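Acetate kinase (Entamoeba histolytica, PDB 4H0O) is a pyrophosphate-dependent acetate kinase of the acetokinase family that interconverts acetate and acetyl phosphate, probably with magnesium as cofactor. Local coordinates at residues S187-I192 / L395-E400. Sequence-based numbering, arbitrary orientation.
Sequences SYEYVI and LQKGKE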
loop_
_atom_site.group_PDB
_atom_site.type_symbol
_atom_site.label_atom_id
_atom_site.label_comp_id
_atom_site.label_asym_id
_atom_site.label_seq_id
_atom_site.Cartn_x
_atom_site.Cartn_y
_atom_site.Cartn_z
ATOM N N SER B 187 0.378 22.310 -0.053
ATOM C CA SER B 187 0.557 22.200 1.391
ATOM C C SER B 187 1.988 21.765 1.734
ATOM O O SER B 187 2.635 22.344 2.612
ATOM C CB SER B 187 -0.463 21.205 1.955
ATOM O OG SER B 187 -0.246 20.947 3.328
ATOM N N TYR B 188 2.480 20.756 1.022
ATOM C CA TYR B 188 3.829 20.239 1.240
ATOM C C TYR B 188 4.919 21.280 0.982
ATOM O O TYR B 188 5.796 21.478 1.823
ATOM C CB TYR B 188 4.066 18.986 0.387
ATOM C CG TYR B 188 3.316 17.770 0.879
ATOM C CD1 TYR B 188 3.327 17.427 2.222
ATOM C CD2 TYR B 188 2.592 16.970 0.004
ATOM C CE1 TYR B 188 2.648 16.325 2.684
ATOM C CE2 TYR B 188 1.907 15.858 0.460
ATOM C CZ TYR B 188 1.940 15.546 1.804
ATOM O OH TYR B 188 1.261 14.451 2.283
ATOM N N GLU B 189 4.876 21.944 -0.172
ATOM C CA GLU B 189 5.920 22.919 -0.492
ATOM C C GLU B 189 5.822 24.176 0.369
ATOM O O GLU B 189 6.814 24.879 0.566
ATOM C CB GLU B 189 5.977 23.251 -1.991
ATOM C CG GLU B 189 4.668 23.663 -2.629
ATOM C CD GLU B 189 4.775 23.752 -4.146
ATOM O OE1 GLU B 189 5.779 24.313 -4.640
ATOM O OE2 GLU B 189 3.859 23.258 -4.842
ATOM N N TYR B 190 4.635 24.445 0.904
ATOM C CA TYR B 190 4.487 25.538 1.858
ATOM C C TYR B 190 5.164 25.184 3.178
ATOM O O TYR B 190 5.888 26.000 3.753
ATOM C CB TYR B 190 3.016 25.865 2.113
ATOM C CG TYR B 190 2.830 26.927 3.178
ATOM C CD1 TYR B 190 2.949 28.274 2.867
ATOM C CD2 TYR B 190 2.540 26.582 4.495
ATOM C CE1 TYR B 190 2.783 29.252 3.835
ATOM C CE2 TYR B 190 2.378 27.553 5.470
ATOM C CZ TYR B 190 2.500 28.886 5.131
ATOM O OH TYR B 190 2.336 29.857 6.090
ATOM N N VAL B 191 4.904 23.973 3.663
ATOM C CA VAL B 191 5.484 23.504 4.918
ATOM C C VAL B 191 7.006 23.423 4.822
ATOM O O VAL B 191 7.716 23.912 5.701
ATOM C CB VAL B 191 4.899 22.140 5.336
ATOM C CG1 VAL B 191 5.714 21.531 6.464
ATOM C CG2 VAL B 191 3.445 22.294 5.759
ATOM N N ILE B 192 7.497 22.812 3.747
ATOM C CA ILE B 192 8.933 22.743 3.482
ATOM C C ILE B 192 9.573 24.133 3.481
ATOM O O ILE B 192 10.624 24.348 4.092
ATOM C CB ILE B 192 9.227 22.040 2.139
ATOM C CG1 ILE B 192 8.883 20.556 2.235
ATOM C CG2 ILE B 192 10.689 22.204 1.747
ATOM C CD1 ILE B 192 9.535 19.868 3.425
ATOM N N LEU B 395 -0.961 32.175 -1.238
ATOM C CA LEU B 395 -0.236 33.440 -1.194
ATOM C C LEU B 395 1.267 33.213 -1.334
ATOM O O LEU B 395 1.954 33.954 -2.041
ATOM C CB LEU B 395 -0.533 34.184 0.109
ATOM C CG LEU B 395 0.123 35.562 0.238
ATOM C CD1 LEU B 395 -0.396 36.495 -0.844
ATOM C CD2 LEU B 395 -0.102 36.163 1.618
ATOM N N GLN B 396 1.772 32.180 -0.665
ATOM C CA GLN B 396 3.196 31.862 -0.698
ATOM C C GLN B 396 3.663 31.509 -2.108
ATOM O O GLN B 396 4.771 31.867 -2.516
ATOM C CB GLN B 396 3.509 30.714 0.265
ATOM C CG GLN B 396 4.978 30.314 0.298
ATOM C CD GLN B 396 5.874 31.423 0.822
ATOM O OE1 GLN B 396 5.571 32.055 1.836
ATOM N NE2 GLN B 396 6.980 31.666 0.131
ATOM N N LYS B 397 2.809 30.809 -2.849
ATOM C CA LYS B 397 3.103 30.448 -4.230
ATOM C C LYS B 397 3.236 31.718 -5.068
ATOM O O LYS B 397 4.014 31.770 -6.025
ATOM C CB LYS B 397 2.001 29.542 -4.793
ATOM C CG LYS B 397 2.472 28.587 -5.890
ATOM C CD LYS B 397 3.558 27.650 -5.357
ATOM C CE LYS B 397 4.480 27.145 -6.459
ATOM N NZ LYS B 397 4.753 28.199 -7.473
ATOM N N GLY B 398 2.491 32.753 -4.683
ATOM C CA GLY B 398 2.547 34.027 -5.374
ATOM C C GLY B 398 3.817 34.813 -5.096
ATOM O O GLY B 398 4.345 35.476 -5.995
ATOM N N LYS B 399 4.290 34.762 -3.850
ATOM C CA LYS B 399 5.561 35.384 -3.488
ATOM C C LYS B 399 6.675 34.756 -4.313
ATOM O O LYS B 399 7.609 35.427 -4.742
ATOM C CB LYS B 399 5.863 35.188 -1.998
ATOM C CG LYS B 399 4.798 35.717 -1.043
ATOM C CD LYS B 399 5.259 35.576 0.410
ATOM C CE LYS B 399 4.102 35.755 1.388
ATOM N NZ LYS B 399 4.525 35.543 2.809
ATOM N N GLU B 400 6.556 33.453 -4.531
ATOM C CA GLU B 400 7.546 32.691 -5.276
ATOM C C GLU B 400 7.555 33.074 -6.757
ATOM O O GLU B 400 8.606 33.089 -7.397
ATOM C CB GLU B 400 7.247 31.200 -5.108
ATOM C CG GLU B 400 8.227 30.253 -5.762
ATOM C CD GLU B 400 7.907 28.806 -5.437
ATOM O OE1 GLU B 400 7.438 28.544 -4.306
ATOM O OE2 GLU B 400 8.113 27.937 -6.309
HETATM O O HOH W 1 8.219 25.224 -4.224
#
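The Tyr190 ring turns its edge, not a face, to Gln396: CB of Gln396 lies in the ring plane, 3.6 Å from Tyr190 CD1, and Gln396 CG stands to one side of that plane, 3.9 Å from Tyr190 CD1. The first bond of the tyrosine side chain runs alongside 395-400 rather than straight at it; with CG anti to the backbone N (chi1 176°), the ring swings across to the facing helix. Gln396 bends at chi2 (64°), and its amide plane stands 51° from the ring. What meets the tyrosine is the aliphatic part of the glutamine.

Beside it, the Glu189 carboxylate meets the aliphatic stem of Lys397. OE1 of Glu189 comes 3.6 Å from CE of Lys397, while the ammonium itself turns elsewhere: Lys397 NZ pairs with OE2 of Glu400, one helical turn on, in a salt bridge of 3.6 Å. OE1 of Glu189 and OE1 of Glu400 come within 4.6 Å of each other, and the lysine's charge probably eases their mutual repulsion. A water sits between them, 2.6 Å from Glu189 OE1 and only weakly bonded to Glu400 OE1.

The example illustrates how two helices can meet through side chains at a modest interface of 159 Å². Helix 185-195 packs through Tyr188 and Ile192 against strands 205-211 and 216-222, while its other side receives the C-terminal helix 390-402. The Glu189 side chain lies about 7 Å from that of Asp154, the predicted proton donor/acceptor, which places this helix pair beside the probable active site of a ribonuclease H-like ASKHA kinase.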